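Local coordinates for protein truncated hemoglobin 4 (Chlamydomonas reinhardtii, PDB 6BME) that binds heme b, whose iron takes a histidine and a lysine as axial ligands, and probably binds oxygen as a 2-on-2 truncated hemoglobin, at residues Val19-Leu24 / Thr41-Gln46; Ala51-Ala56 / Asp105-Val110; Leu78-Phe83 / Phe118-Tyr123. All blocks are in the same frame, centred on the assembly; numbering follows the deposited sequence.

Contact 1 of 3, residues Val19-Leu24 / Thr41-Gln46; sequences VFYKKL and TLIAKQ. With HEM (protoporphyrin IX containing Fe), chain C.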
loop_
_atom_site.group_PDB
_atom_site.type_symbol
_atom_site.label_atom_id
_atom_site.label_comp_id
_atom_site.label_asym_id
_atom_site.label_seq_id
_atom_site.Cartn_x
_atom_site.Cartn_y
_atom_site.Cartn_z
ATOM N N VAL A 19 -6.809 4.644 9.295
ATOM C CA VAL A 19 -6.710 5.894 8.537
ATOM C C VAL A 19 -6.458 5.593 7.063
ATOM O O VAL A 19 -7.149 6.109 6.175
ATOM C CB VAL A 19 -5.596 6.786 9.113
ATOM C CG1 VAL A 19 -5.264 7.947 8.131
ATOM C CG2 VAL A 19 -5.974 7.302 10.498
ATOM N N PHE A 20 -5.481 4.724 6.798
ATOM C CA PHE A 20 -5.056 4.415 5.439
ATOM C C PHE A 20 -6.161 3.697 4.684
ATOM O O PHE A 20 -6.478 4.056 3.545
ATOM C CB PHE A 20 -3.774 3.584 5.520
ATOM C CG PHE A 20 -3.203 3.168 4.200
ATOM C CD1 PHE A 20 -3.155 4.045 3.121
ATOM C CD2 PHE A 20 -2.650 1.907 4.058
ATOM C CE1 PHE A 20 -2.606 3.637 1.900
ATOM C CE2 PHE A 20 -2.094 1.501 2.851
ATOM C CZ PHE A 20 -2.073 2.364 1.773
ATOM N N TYR A 21 -6.791 2.716 5.331
ATOM C CA TYR A 21 -7.905 1.990 4.731
ATOM C C TYR A 21 -9.038 2.931 4.341
ATOM O O TYR A 21 -9.558 2.869 3.217
ATOM C CB TYR A 21 -8.400 0.927 5.714
ATOM C CG TYR A 21 -9.718 0.306 5.335
ATOM C CD1 TYR A 21 -9.779 -0.712 4.399
ATOM C CD2 TYR A 21 -10.900 0.732 5.914
ATOM C CE1 TYR A 21 -10.983 -1.290 4.046
ATOM C CE2 TYR A 21 -12.111 0.160 5.570
ATOM C CZ TYR A 21 -12.145 -0.849 4.634
ATOM O OH TYR A 21 -13.347 -1.421 4.283
ATOM N N LYS A 22 -9.425 3.824 5.255
ATOM C CA LYS A 22 -10.560 4.703 4.988
ATOM C C LYS A 22 -10.253 5.669 3.853
ATOM O O LYS A 22 -11.127 5.956 3.025
ATOM C CB LYS A 22 -10.956 5.450 6.267
ATOM C CG LYS A 22 -11.573 4.543 7.325
ATOM C CD LYS A 22 -11.905 5.311 8.589
ATOM C CE LYS A 22 -12.380 4.375 9.706
ATOM N NZ LYS A 22 -11.519 4.467 10.923
ATOM N N LYS A 23 -9.008 6.151 3.769
ATOM C CA LYS A 23 -8.612 6.983 2.631
ATOM C C LYS A 23 -8.838 6.257 1.307
ATOM O O LYS A 23 -9.359 6.838 0.354
ATOM C CB LYS A 23 -7.145 7.405 2.757
ATOM C CG LYS A 23 -6.878 8.544 3.724
ATOM C CD LYS A 23 -5.378 8.790 3.857
ATOM C CE LYS A 23 -5.070 9.861 4.892
ATOM N NZ LYS A 23 -5.605 11.196 4.482
ATOM N N LEU A 24 -8.440 4.982 1.223
ATOM C CA LEU A 24 -8.615 4.250 -0.029
ATOM C C LEU A 24 -10.092 4.044 -0.343
ATOM O O LEU A 24 -10.528 4.237 -1.485
ATOM C CB LEU A 24 -7.890 2.904 0.030
ATOM C CG LEU A 24 -6.405 2.896 0.386
ATOM C CD1 LEU A 24 -5.844 1.493 0.201
ATOM C CD2 LEU A 24 -5.633 3.897 -0.460
ATOM N N THR A 41 -9.398 -9.877 4.176
ATOM C CA THR A 41 -8.334 -9.749 3.188
ATOM C C THR A 41 -7.829 -8.312 3.094
ATOM O O THR A 41 -6.618 -8.080 3.013
ATOM C CB THR A 41 -8.841 -10.232 1.829
ATOM O OG1 THR A 41 -9.244 -11.613 1.931
ATOM C CG2 THR A 41 -7.780 -10.074 0.773
ATOM N N LEU A 42 -8.740 -7.334 3.118
ATOM C CA LEU A 42 -8.337 -5.941 2.949
ATOM C C LEU A 42 -7.538 -5.450 4.148
ATOM O O LEU A 42 -6.495 -4.807 3.992
ATOM C CB LEU A 42 -9.565 -5.052 2.739
ATOM C CG LEU A 42 -10.206 -5.093 1.354
ATOM C CD1 LEU A 42 -11.319 -4.064 1.241
ATOM C CD2 LEU A 42 -9.144 -4.872 0.290
ATOM N N ILE A 43 -8.028 -5.726 5.356
ATOM C CA ILE A 43 -7.297 -5.325 6.553
ATOM C C ILE A 43 -5.929 -5.993 6.577
ATOM O O ILE A 43 -4.921 -5.360 6.913
ATOM C CB ILE A 43 -8.118 -5.650 7.816
ATOM C CG1 ILE A 43 -9.389 -4.811 7.847
ATOM C CG2 ILE A 43 -7.302 -5.403 9.088
ATOM C CD1 ILE A 43 -9.133 -3.319 7.809
ATOM N N ALA A 44 -5.865 -7.273 6.197
ATOM C CA ALA A 44 -4.576 -7.957 6.159
ATOM C C ALA A 44 -3.658 -7.325 5.124
ATOM O O ALA A 44 -2.458 -7.160 5.366
ATOM C CB ALA A 44 -4.766 -9.452 5.867
ATOM N N LYS A 45 -4.213 -6.951 3.966
ATOM C CA LYS A 45 -3.430 -6.257 2.951
ATOM C C LYS A 45 -2.808 -4.982 3.503
ATOM O O LYS A 45 -1.612 -4.718 3.306
ATOM C CB LYS A 45 -4.314 -5.922 1.747
ATOM C CG LYS A 45 -3.769 -4.769 0.895
ATOM C CD LYS A 45 -4.664 -4.512 -0.315
ATOM C CE LYS A 45 -4.337 -3.175 -0.982
ATOM N NZ LYS A 45 -2.901 -3.057 -1.406
ATOM N N GLN A 46 -3.614 -4.157 4.173
ATOM C CA GLN A 46 -3.111 -2.875 4.652
ATOM C C GLN A 46 -2.020 -3.075 5.690
ATOM O O GLN A 46 -1.019 -2.347 5.702
ATOM C CB GLN A 46 -4.266 -2.046 5.205
ATOM C CG GLN A 46 -5.342 -1.766 4.148
ATOM C CD GLN A 46 -4.816 -0.905 3.008
ATOM O OE1 GLN A 46 -4.145 -1.391 2.089
ATOM N NE2 GLN A 46 -5.112 0.392 3.072
HETATM C CHA HEM C . -3.743 -7.223 -2.564
HETATM C CHB HEM C . 0.210 -4.952 -0.962
HETATM C CHC HEM C . -0.496 -1.588 -4.371
HETATM C CHD HEM C . -5.099 -3.017 -4.617
HETATM C C1A HEM C . -2.603 -6.975 -1.832
HETATM C C2A HEM C . -2.004 -7.789 -0.783
HETATM C C3A HEM C . -0.913 -7.127 -0.351
HETATM C C4A HEM C . -0.783 -5.897 -1.097
HETATM C CMA HEM C . 0.093 -7.548 0.740
HETATM C CAA HEM C . -2.510 -9.170 -0.259
HETATM C CBA HEM C . -3.918 -9.078 0.331
HETATM C CGA HEM C . -4.341 -10.352 1.038
HETATM O O1A HEM C . -4.425 -11.435 0.376
HETATM O O2A HEM C . -4.617 -10.264 2.271
HETATM C C1B HEM C . 0.437 -3.911 -1.840
HETATM C C2B HEM C . 1.672 -3.172 -2.013
HETATM C C3B HEM C . 1.461 -2.256 -2.970
HETATM C C4B HEM C . 0.089 -2.367 -3.402
HETATM C CMB HEM C . 2.994 -3.432 -1.253
HETATM C CAB HEM C . 2.420 -1.187 -3.547
HETATM C CBB HEM C . 3.485 -0.715 -2.899
HETATM C C1C HEM C . -1.834 -1.619 -4.667
HETATM C C2C HEM C . -2.544 -0.643 -5.439
HETATM C C3C HEM C . -3.823 -1.001 -5.499
HETATM C C4C HEM C . -3.963 -2.254 -4.776
HETATM C CMC HEM C . -1.902 0.623 -6.049
HETATM C CAC HEM C . -4.921 -0.200 -6.226
HETATM C CBC HEM C . -6.161 -0.141 -5.732
HETATM C C1D HEM C . -5.111 -4.321 -4.152
HETATM C C2D HEM C . -6.224 -5.246 -4.216
HETATM C C3D HEM C . -5.849 -6.390 -3.646
HETATM C C4D HEM C . -4.484 -6.245 -3.202
HETATM C CMD HEM C . -7.600 -4.918 -4.821
HETATM C CAD HEM C . -6.693 -7.681 -3.436
HETATM C CBD HEM C . -6.753 -8.492 -4.723
HETATM C CGD HEM C . -7.633 -9.692 -4.459
HETATM O O1D HEM C . -7.542 -10.273 -3.348
HETATM O O2D HEM C . -8.409 -10.072 -5.364
HETATM N NA HEM C . -1.842 -5.838 -1.976
HETATM N NB HEM C . -0.511 -3.396 -2.710
HETATM N NC HEM C . -2.727 -2.591 -4.289
HETATM N ND HEM C . -4.053 -4.971 -3.534
HETATM FE FE HEM C . -2.293 -4.179 -3.118
#
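Tyr21 and Gln46, with CA atoms 6.8 Å apart, mark where helix 10-25 crosses helix 39-53; the local axes run at 119° and come no closer than 10.4 Å. In the 2-on-2 globin fold, formed here by the globin part of a longer protein, these correspond to the B and E helices on the distal side of the heme. Gln46 carries much of the contact. Its chain bends at chi2 (-64°); this bend brings the amide over one face of Phe20, and its last torsion leaves the amide and ring planes only 16° apart. The amide nitrogen sits off-centre, toward the rim of the ring, and NE2 of Gln46 comes within 3.1 Å of CD2 of Phe20. Leu24, whose side chain runs to meet that of Gln46, lies on the same side of the Phe20 ring and sets its CD1 3.2 Å from NE2 of Gln46. Such spacings indicate tight packing around a buried amide, and no hydrogen bond joins the two segments. The rest of the contact is made by Tyr21, whose ring meets two aliphatic tips: CD1 of Ile43 lies over one face, whereas CD1 of Leu42 arrives in the ring plane, 4.0 Å from CE1 of Tyr21. Phe90 and Phe49 extend the aromatic packing around Phe20, the former edge-to-face. One residue before Gln46, Lys45 turns to the heme instead. Its chain runs extended across the porphyrin, passing CD within 3.3 Å of the pyrrole nitrogen ND of the heme, and bends only at chi4. His69 NE2 supplies the other axial bond to the metal, and the distal one is made by Lys45 itself, with NZ 2.1 Å from FE of the heme.

Contact 2 of 3, residues Ala51-Ala56 / Asp105-Val110; sequences AYAFGA and DEAAGV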
loop_
_atom_site.group_PDB
_atom_site.type_symbol
_atom_site.label_atom_id
_atom_site.label_comp_id
_atom_site.label_asym_id
_atom_site.label_seq_id
_atom_site.Cartn_x
_atom_site.Cartn_y
_atom_site.Cartn_z
ATOM N N ALA A 51 3.758 -2.962 6.929
ATOM C CA ALA A 51 4.954 -3.689 7.341
ATOM C C ALA A 51 6.023 -3.658 6.246
ATOM O O ALA A 51 7.208 -3.436 6.528
ATOM C CB ALA A 51 4.580 -5.128 7.708
ATOM N N TYR A 52 5.613 -3.849 4.987
ATOM C CA TYR A 52 6.554 -3.835 3.868
ATOM C C TYR A 52 7.235 -2.479 3.721
ATOM O O TYR A 52 8.454 -2.405 3.521
ATOM C CB TYR A 52 5.827 -4.206 2.570
ATOM C CG TYR A 52 6.753 -4.313 1.381
ATOM C CD1 TYR A 52 7.568 -5.427 1.208
ATOM C CD2 TYR A 52 6.819 -3.296 0.433
ATOM C CE1 TYR A 52 8.426 -5.524 0.123
ATOM C CE2 TYR A 52 7.673 -3.387 -0.655
ATOM C CZ TYR A 52 8.468 -4.502 -0.804
ATOM O OH TYR A 52 9.314 -4.592 -1.882
ATOM N N ALA A 53 6.467 -1.396 3.825
ATOM C CA ALA A 53 7.057 -0.064 3.707
ATOM C C ALA A 53 8.187 0.149 4.715
ATOM O O ALA A 53 9.119 0.920 4.453
ATOM C CB ALA A 53 5.973 1.005 3.871
ATOM N N PHE A 54 8.143 -0.537 5.856
ATOM C CA PHE A 54 9.158 -0.365 6.886
ATOM C C PHE A 54 10.041 -1.591 7.057
ATOM O O PHE A 54 10.641 -1.769 8.120
ATOM C CB PHE A 54 8.492 0.024 8.202
ATOM C CG PHE A 54 7.928 1.399 8.163
ATOM C CD1 PHE A 54 8.779 2.493 8.143
ATOM C CD2 PHE A 54 6.561 1.605 8.067
ATOM C CE1 PHE A 54 8.280 3.766 8.068
ATOM C CE2 PHE A 54 6.051 2.886 7.997
ATOM C CZ PHE A 54 6.915 3.967 8.003
ATOM N N GLY A 55 10.144 -2.424 6.023
ATOM C CA GLY A 55 11.048 -3.564 6.048
ATOM C C GLY A 55 10.768 -4.576 7.136
ATOM O O GLY A 55 11.694 -5.257 7.591
ATOM N N ALA A 56 9.511 -4.710 7.560
ATOM C CA ALA A 56 9.143 -5.653 8.604
ATOM C C ALA A 56 8.568 -6.958 8.062
ATOM O O ALA A 56 8.206 -7.830 8.854
ATOM C CB ALA A 56 8.145 -5.014 9.576
ATOM N N ASP A 105 10.567 9.293 4.852
ATOM C CA ASP A 105 11.515 9.137 3.755
ATOM C C ASP A 105 11.815 7.671 3.502
ATOM O O ASP A 105 11.887 7.231 2.348
ATOM C CB ASP A 105 12.807 9.905 4.058
ATOM C CG ASP A 105 12.650 11.423 3.905
ATOM O OD1 ASP A 105 11.758 11.871 3.157
ATOM O OD2 ASP A 105 13.436 12.175 4.526
ATOM N N GLU A 106 11.989 6.895 4.574
ATOM C CA GLU A 106 12.271 5.475 4.424
ATOM C C GLU A 106 11.126 4.772 3.703
ATOM O O GLU A 106 11.343 4.014 2.752
ATOM C CB GLU A 106 12.529 4.853 5.802
ATOM C CG GLU A 106 12.516 3.337 5.785
ATOM C CD GLU A 106 12.750 2.715 7.159
ATOM O OE1 GLU A 106 13.081 3.456 8.121
ATOM O OE2 GLU A 106 12.601 1.478 7.262
ATOM N N ALA A 107 9.891 5.038 4.135
ATOM C CA ALA A 107 8.729 4.442 3.483
ATOM C C ALA A 107 8.643 4.866 2.022
ATOM O O ALA A 107 8.384 4.040 1.138
ATOM C CB ALA A 107 7.456 4.834 4.238
ATOM N N ALA A 108 8.877 6.152 1.750
ATOM C CA ALA A 108 8.833 6.652 0.384
ATOM C C ALA A 108 9.850 5.941 -0.497
ATOM O O ALA A 108 9.534 5.558 -1.629
ATOM C CB ALA A 108 9.075 8.161 0.373
ATOM N N GLY A 109 11.076 5.759 0.001
ATOM C CA GLY A 109 12.079 5.052 -0.778
ATOM C C GLY A 109 11.636 3.652 -1.161
ATOM O O GLY A 109 11.840 3.210 -2.296
ATOM N N VAL A 110 11.003 2.942 -0.225
ATOM C CA VAL A 110 10.504 1.602 -0.529
ATOM C C VAL A 110 9.451 1.670 -1.625
ATOM O O VAL A 110 9.519 0.945 -2.628
ATOM C CB VAL A 110 9.951 0.938 0.744
ATOM C CG1 VAL A 110 9.232 -0.361 0.396
ATOM C CG2 VAL A 110 11.083 0.687 1.742
HETATM O O HOH W 1 12.125 0.287 5.130
#
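The C-terminal end of helix 39-53, the E helix of the globin fold, abuts helix 101-114, the H helix, where Ala53 faces Ala107 with CA atoms 4.8 Å apart. Small side chains permit this approach: CB of Ala53 and CB of Ala107 are 4.1 Å apart. Beside them, CG2 of Val110 packs 3.4 Å from the carbonyl O of Ala53, while its other methyl, CG1, lies 3.6 Å from CE2 of Tyr52. The helix stops just here in a Schellman motif. Gly55, at positive phi, is its C-prime residue: Gly55 N bonds to Tyr52 O, and Ala56 N reaches back 2.8 Å to Ala51 O, which also accepts from Phe54 N on the opposite face of its plane. Phe54, the first residue to leave helical angles, has CG beside its backbone N (chi1 -70°), a rotation that brings CZ to 3.9 Å from CB of Ala107 and the ring edge near the carboxylate of Glu106. Leu94 and Leu3 also touch this ring. Replacing Phe54 by an alanine would probably open a gap above Ala107 CB and strip Leu94 of an aromatic neighbour. A water bridges the polar margin, donating to Ala53 O at 3.1 Å and to OE2 of Glu106, whose chain extends beyond CG to meet it.

Contact 3 of 3, residues Leu78-Phe83 / Phe118-Tyr123; sequences LNLTHF and FDPERY. With HEM (protoporphyrin IX containing Fe), chain C.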
loop_
_atom_site.group_PDB
_atom_site.type_symbol
_atom_site.label_atom_id
_atom_site.label_comp_id
_atom_site.label_asym_id
_atom_site.label_seq_id
_atom_site.Cartn_x
_atom_site.Cartn_y
_atom_site.Cartn_z
ATOM N N LEU A 78 -5.532 -1.229 -13.826
ATOM C CA LEU A 78 -4.746 -0.654 -12.735
ATOM C C LEU A 78 -3.472 -0.033 -13.298
ATOM O O LEU A 78 -2.777 -0.650 -14.116
ATOM C CB LEU A 78 -4.405 -1.735 -11.710
ATOM C CG LEU A 78 -3.698 -1.214 -10.455
ATOM C CD1 LEU A 78 -4.651 -0.283 -9.758
ATOM C CD2 LEU A 78 -3.250 -2.355 -9.512
ATOM N N ASN A 79 -3.163 1.196 -12.883
ATOM C CA ASN A 79 -2.078 1.920 -13.540
ATOM C C ASN A 79 -1.264 2.737 -12.537
ATOM O O ASN A 79 -1.506 2.716 -11.324
ATOM C CB ASN A 79 -2.626 2.794 -14.684
ATOM C CG ASN A 79 -3.560 3.895 -14.204
ATOM O OD1 ASN A 79 -3.280 4.572 -13.231
ATOM N ND2 ASN A 79 -4.671 4.082 -14.907
ATOM N N LEU A 80 -0.274 3.464 -13.070
ATOM C CA LEU A 80 0.645 4.216 -12.227
ATOM C C LEU A 80 -0.055 5.352 -11.491
ATOM O O LEU A 80 0.368 5.731 -10.390
ATOM C CB LEU A 80 1.796 4.762 -13.076
ATOM C CG LEU A 80 2.857 3.755 -13.527
ATOM C CD1 LEU A 80 3.846 4.424 -14.439
ATOM C CD2 LEU A 80 3.574 3.119 -12.320
ATOM N N THR A 81 -1.098 5.936 -12.088
ATOM C CA THR A 81 -1.838 6.972 -11.376
ATOM C C THR A 81 -2.493 6.377 -10.135
ATOM O O THR A 81 -2.488 6.985 -9.062
ATOM C CB THR A 81 -2.889 7.609 -12.288
ATOM O OG1 THR A 81 -2.271 8.051 -13.510
ATOM C CG2 THR A 81 -3.531 8.824 -11.611
ATOM N N HIS A 82 -3.038 5.172 -10.257
ATOM C CA HIS A 82 -3.607 4.524 -9.084
ATOM C C HIS A 82 -2.533 4.260 -8.035
ATOM O O HIS A 82 -2.743 4.544 -6.847
ATOM C CB HIS A 82 -4.306 3.233 -9.495
ATOM C CG HIS A 82 -5.415 3.444 -10.479
ATOM N ND1 HIS A 82 -5.525 2.717 -11.642
ATOM C CD2 HIS A 82 -6.453 4.313 -10.478
ATOM C CE1 HIS A 82 -6.593 3.116 -12.309
ATOM N NE2 HIS A 82 -7.166 4.092 -11.632
ATOM N N PHE A 83 -1.366 3.744 -8.459
ATOM C CA PHE A 83 -0.270 3.490 -7.520
ATOM C C PHE A 83 0.138 4.762 -6.792
ATOM O O PHE A 83 0.362 4.753 -5.574
ATOM C CB PHE A 83 0.949 2.904 -8.235
ATOM C CG PHE A 83 2.158 2.747 -7.333
ATOM C CD1 PHE A 83 3.036 3.809 -7.118
ATOM C CD2 PHE A 83 2.401 1.544 -6.677
ATOM C CE1 PHE A 83 4.128 3.673 -6.271
ATOM C CE2 PHE A 83 3.498 1.393 -5.833
ATOM C CZ PHE A 83 4.361 2.460 -5.624
ATOM N N PHE A 118 4.092 -1.438 -11.296
ATOM C CA PHE A 118 2.728 -1.043 -11.602
ATOM C C PHE A 118 2.639 -0.288 -12.916
ATOM O O PHE A 118 1.603 0.317 -13.209
ATOM C CB PHE A 118 2.152 -0.231 -10.441
ATOM C CG PHE A 118 1.884 -1.073 -9.231
ATOM C CD1 PHE A 118 2.910 -1.383 -8.351
ATOM C CD2 PHE A 118 0.621 -1.632 -9.021
ATOM C CE1 PHE A 118 2.680 -2.197 -7.234
ATOM C CE2 PHE A 118 0.377 -2.444 -7.918
ATOM C CZ PHE A 118 1.416 -2.733 -7.023
ATOM N N ASP A 119 3.690 -0.349 -13.729
ATOM C CA ASP A 119 3.678 0.229 -15.063
ATOM C C ASP A 119 2.978 -0.733 -16.023
ATOM O O ASP A 119 3.518 -1.805 -16.334
ATOM C CB ASP A 119 5.109 0.523 -15.517
ATOM C CG ASP A 119 5.176 1.191 -16.883
ATOM O OD1 ASP A 119 4.161 1.238 -17.615
ATOM O OD2 ASP A 119 6.274 1.668 -17.224
ATOM N N PRO A 120 1.804 -0.370 -16.543
ATOM C CA PRO A 120 1.071 -1.298 -17.421
ATOM C C PRO A 120 1.830 -1.665 -18.683
ATOM O O PRO A 120 1.558 -2.722 -19.256
ATOM C CB PRO A 120 -0.213 -0.527 -17.752
ATOM C CG PRO A 120 -0.326 0.521 -16.650
ATOM C CD PRO A 120 1.078 0.894 -16.351
ATOM N N GLU A 121 2.776 -0.838 -19.130
ATOM C CA GLU A 121 3.528 -1.179 -20.335
ATOM C C GLU A 121 4.347 -2.453 -20.166
ATOM O O GLU A 121 4.725 -3.071 -21.167
ATOM C CB GLU A 121 4.425 -0.010 -20.740
ATOM C CG GLU A 121 3.642 1.217 -21.208
ATOM C CD GLU A 121 3.224 1.142 -22.676
ATOM O OE1 GLU A 121 3.116 2.216 -23.316
ATOM O OE2 GLU A 121 3.013 0.024 -23.199
ATOM N N ARG A 122 4.605 -2.872 -18.928
ATOM C CA ARG A 122 5.336 -4.101 -18.650
ATOM C C ARG A 122 4.484 -5.366 -18.779
ATOM O O ARG A 122 5.035 -6.469 -18.688
ATOM C CB ARG A 122 5.949 -4.018 -17.246
ATOM C CG ARG A 122 7.035 -2.945 -17.131
ATOM C CD ARG A 122 7.763 -3.000 -15.802
ATOM N NE ARG A 122 9.060 -2.326 -15.871
ATOM C CZ ARG A 122 9.258 -1.044 -15.575
ATOM N NH1 ARG A 122 10.476 -0.518 -15.675
ATOM N NH2 ARG A 122 8.243 -0.286 -15.179
ATOM N N TYR A 123 3.181 -5.247 -19.025
ATOM C CA TYR A 123 2.268 -6.383 -19.037
ATOM C C TYR A 123 1.651 -6.537 -20.420
ATOM O O TYR A 123 1.545 -5.565 -21.170
ATOM C CB TYR A 123 1.163 -6.198 -17.971
ATOM C CG TYR A 123 1.694 -6.139 -16.563
ATOM C CD1 TYR A 123 2.297 -4.981 -16.073
ATOM C CD2 TYR A 123 1.613 -7.245 -15.720
ATOM C CE1 TYR A 123 2.797 -4.928 -14.770
ATOM C CE2 TYR A 123 2.106 -7.199 -14.422
ATOM C CZ TYR A 123 2.694 -6.038 -13.953
ATOM O OH TYR A 123 3.183 -5.992 -12.668
HETATM C CHA HEM C . -3.743 -7.223 -2.564
HETATM C CHB HEM C . 0.210 -4.952 -0.962
HETATM C CHC HEM C . -0.496 -1.588 -4.371
HETATM C CHD HEM C . -5.099 -3.017 -4.617
HETATM C C1A HEM C . -2.603 -6.975 -1.832
HETATM C C2A HEM C . -2.004 -7.789 -0.783
HETATM C C3A HEM C . -0.913 -7.127 -0.351
HETATM C C4A HEM C . -0.783 -5.897 -1.097
HETATM C CMA HEM C . 0.093 -7.548 0.740
HETATM C CAA HEM C . -2.510 -9.170 -0.259
HETATM C CBA HEM C . -3.918 -9.078 0.331
HETATM C CGA HEM C . -4.341 -10.352 1.038
HETATM O O1A HEM C . -4.425 -11.435 0.376
HETATM O O2A HEM C . -4.617 -10.264 2.271
HETATM C C1B HEM C . 0.437 -3.911 -1.840
HETATM C C2B HEM C . 1.672 -3.172 -2.013
HETATM C C3B HEM C . 1.461 -2.256 -2.970
HETATM C C4B HEM C . 0.089 -2.367 -3.402
HETATM C CMB HEM C . 2.994 -3.432 -1.253
HETATM C CAB HEM C . 2.420 -1.187 -3.547
HETATM C CBB HEM C . 3.485 -0.715 -2.899
HETATM C C1C HEM C . -1.834 -1.619 -4.667
HETATM C C2C HEM C . -2.544 -0.643 -5.439
HETATM C C3C HEM C . -3.823 -1.001 -5.499
HETATM C C4C HEM C . -3.963 -2.254 -4.776
HETATM C CMC HEM C . -1.902 0.623 -6.049
HETATM C CAC HEM C . -4.921 -0.200 -6.226
HETATM C CBC HEM C . -6.161 -0.141 -5.732
HETATM C C1D HEM C . -5.111 -4.321 -4.152
HETATM C C2D HEM C . -6.224 -5.246 -4.216
HETATM C C3D HEM C . -5.849 -6.390 -3.646
HETATM C C4D HEM C . -4.484 -6.245 -3.202
HETATM C CMD HEM C . -7.600 -4.918 -4.821
HETATM C CAD HEM C . -6.693 -7.681 -3.436
HETATM C CBD HEM C . -6.753 -8.492 -4.723
HETATM C CGD HEM C . -7.633 -9.692 -4.459
HETATM O O1D HEM C . -7.542 -10.273 -3.348
HETATM O O2D HEM C . -8.409 -10.072 -5.364
HETATM N NA HEM C . -1.842 -5.838 -1.976
HETATM N NB HEM C . -0.511 -3.396 -2.710
HETATM N NC HEM C . -2.727 -2.591 -4.289
HETATM N ND HEM C . -4.053 -4.971 -3.534
HETATM FE FE HEM C . -2.293 -4.179 -3.118
#
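Phe118 of the loop after helix 101-114 sets its ring against Phe83 on one face and Leu78 at an edge, in the heme pocket of this globin. CB of Phe118 rests 4.0 Å from CB of Phe83 and also touches CD2 of Leu80, a methyl that meets the carbonyl O of Phe118 as well. With chi1 at -71°, CG stands beside the backbone N, facing CD2 of Phe83, and the ring is carried inward. Over one face CD1 of Phe118 meets CD2 of Phe83 at 3.4 Å, the latter atom offset toward the rim, while CE1 lies near both that atom and the vinyl carbon CAB of the heme. The two rings are inclined by 37°, an oblique pairing with centroids 5.1 Å apart. At the CD2-CE2 edge the methyl CD2 of Leu78 approaches in the ring plane, 4.0 Å from CE2 of Phe118. Finally CZ of Phe118 reaches the porphyrin, 3.5 Å from its methine carbon CHC. Phe118 also packs edge-to-face on His69, the axial ligand of the iron, and Leu78 and Phe83 touch the vinyl carbons CAC and CAB of the heme. Farther out, CG of Pro120 lies 3.8 Å from CB of Asn79. Asn79 is the N-cap of helix 80-96: its OD1 accepts from His82 N at 3.0 Å, and ND1 of His82 accepts from Asn79 N, completing a capping box. On the loop side, OD1 of Asp119 takes the amide of Glu121 in an Asx turn. The cap and the Asx turn are closed within their own segments, and no hydrogen bond crosses between the two, so the loop is probably held to the start of helix 80-96, and to the heme edge, mainly by apolar and aromatic contact.

Contacts 1 and 2 share helix 39-53, the first on its N-terminal half and the second at its C-terminal end, with centres about 16 Å apart. Contact 3 lies about 20 Å from the centre of each. Along the chain contact 1 closes before the others open, whereas contacts 2 and 3 alternate: 51-56, 78-83, 105-110, 118-123. Helices 80-96 and 101-114, consecutive in sequence, serve contacts 3 and 2 respectively. Contacts 1 and 3 both touch the heme, one supplying the lysine ligand and the other packing against the histidine ligand, so the pocket is built from distant parts of the globin chain, while contact 2 ties helix 39-53 to helix 101-114.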